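Local coordinates for protein pseudoalteromonas arctica PAMC 21717 (Pseudoalteromonas arctica, PDB 5YL7) that probably hydrolyses peptide bonds as a cold-active, calcium-binding serine protease of the subtilase family, at residues N184-A189 and G213-V218. Sequence-based numbering, arbitrary orientation.
Sequences NAINTA and GNCNGV. With CA (calcium ion), chain F.
Ile-186, on helix 180-191, sends both branches of its side chain into the bend of the loop 213-218. Its CD1 lies over the adjoining Cys-215 CB and Val-218 CG1, at 3.6 Å and 3.8 Å, and it also touches the sulfur of Cys-215. The other branch, CG2, lies against the backbone, 3.6 Å from Asn-216 O, and is also 3.9 Å from Val-218 CG1. This division follows from chi1 of -67°, which sets CG2 opposite the backbone N, while the extended second torsion (169°) carries CD1 outward to the cysteine. The side chains of Ile-186 and Val-218 cross at about a right angle, with CG1 of the valine resting on both methyls. With an alanine in place of Ile-186, a gap would probably be left between the helix and the side chains of Cys-215 and Val-218, and the bend would be less firmly seated. Cys-215 is tied by its disulfide to Cys-178, just ahead of the same helix. Val-218 O binds a calcium ion at 2.3 Å together with Asp-241 and Glu-307, and a calcium-bound water accepts from Val-218 N and donates to Cys-215 O at 3.3 Å. Van der Waals packing, chiefly of apolar side-chain atoms, thus joins the helix linking parallel strands 167-170 and 195-199 of the central sheet to the loop leading into strand 219-224, whose far side is fixed by metal and water.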
# COMPACT_ATOMS: atom_id res chain seq x y z
N ASN A 184 1.51 -18.17 8.27
CA ASN A 184 2.73 -18.90 7.84
C ASN A 184 3.55 -18.10 6.84
O ASN A 184 4.77 -18.00 6.89
CB ASN A 184 2.38 -20.29 7.25
CG ASN A 184 1.97 -21.33 8.24
OD1 ASN A 184 2.23 -21.21 9.42
ND2 ASN A 184 1.29 -22.32 7.74
N ALA A 185 2.81 -17.52 5.88
CA ALA A 185 3.48 -16.69 4.85
C ALA A 185 4.17 -15.44 5.44
O ALA A 185 5.30 -15.10 5.11
CB ALA A 185 2.49 -16.35 3.77
N ILE A 186 3.43 -14.74 6.33
CA ILE A 186 3.95 -13.62 7.04
C ILE A 186 5.21 -13.99 7.84
O ILE A 186 6.18 -13.25 7.85
CB ILE A 186 2.89 -12.98 7.91
CG1 ILE A 186 1.83 -12.36 6.99
CG2 ILE A 186 3.43 -11.98 8.92
CD1 ILE A 186 0.59 -11.95 7.76
N ASN A 187 5.14 -15.15 8.55
CA ASN A 187 6.31 -15.57 9.31
C ASN A 187 7.53 -15.78 8.39
O ASN A 187 8.60 -15.41 8.79
CB ASN A 187 5.97 -16.83 10.07
CG ASN A 187 4.96 -16.69 11.20
OD1 ASN A 187 4.65 -15.58 11.63
ND2 ASN A 187 4.43 -17.84 11.66
N THR A 188 7.30 -16.39 7.27
CA THR A 188 8.33 -16.59 6.27
C THR A 188 8.90 -15.23 5.80
O THR A 188 10.13 -14.98 5.79
CB THR A 188 7.86 -17.36 5.07
OG1 THR A 188 7.64 -18.73 5.51
CG2 THR A 188 8.80 -17.37 3.91
N ALA A 189 8.00 -14.29 5.44
CA ALA A 189 8.51 -12.97 4.97
C ALA A 189 9.35 -12.28 6.04
O ALA A 189 10.46 -11.76 5.78
CB ALA A 189 7.32 -12.10 4.59
N GLY A 213 -4.83 -7.73 8.61
CA GLY A 213 -4.34 -6.82 9.58
C GLY A 213 -4.29 -7.32 10.99
O GLY A 213 -3.52 -6.88 11.83
N ASN A 214 -5.18 -8.30 11.30
CA ASN A 214 -5.23 -9.00 12.58
C ASN A 214 -4.24 -10.14 12.68
O ASN A 214 -4.19 -10.79 13.74
CB ASN A 214 -6.66 -9.43 12.89
CG ASN A 214 -7.19 -10.46 11.94
OD1 ASN A 214 -6.51 -10.89 11.01
ND2 ASN A 214 -8.46 -10.90 12.16
N CYS A 215 -3.39 -10.34 11.69
CA CYS A 215 -2.32 -11.35 11.83
C CYS A 215 -1.29 -10.78 12.77
O CYS A 215 -1.21 -9.60 13.14
CB CYS A 215 -1.72 -11.59 10.49
SG CYS A 215 -2.86 -12.30 9.27
N ASN A 216 -0.40 -11.65 13.30
CA ASN A 216 0.69 -11.27 14.15
C ASN A 216 1.92 -10.90 13.33
O ASN A 216 2.14 -11.45 12.25
CB ASN A 216 1.03 -12.30 15.22
CG ASN A 216 -0.12 -12.55 16.16
OD1 ASN A 216 -0.68 -11.55 16.67
ND2 ASN A 216 -0.56 -13.76 16.33
N GLY A 217 2.73 -10.01 13.87
CA GLY A 217 3.98 -9.59 13.21
C GLY A 217 3.84 -8.67 12.05
O GLY A 217 4.68 -8.69 11.17
N VAL A 218 2.79 -7.85 12.06
CA VAL A 218 2.52 -6.91 10.96
C VAL A 218 2.37 -5.55 11.50
O VAL A 218 2.05 -5.34 12.67
CB VAL A 218 1.26 -7.33 10.15
CG1 VAL A 218 1.35 -8.78 9.66
CG2 VAL A 218 -0.03 -7.15 10.90
CA CA F . 1.67 -5.04 14.94
O HOH W 1 0.76 -7.37 14.52
O HOH W 2 -0.18 -4.28 17.00
O HOH W 3 1.88 -5.41 17.28
O HOH W 4 -0.75 -5.18 15.32
O HOH W 5 3.52 -6.75 15.00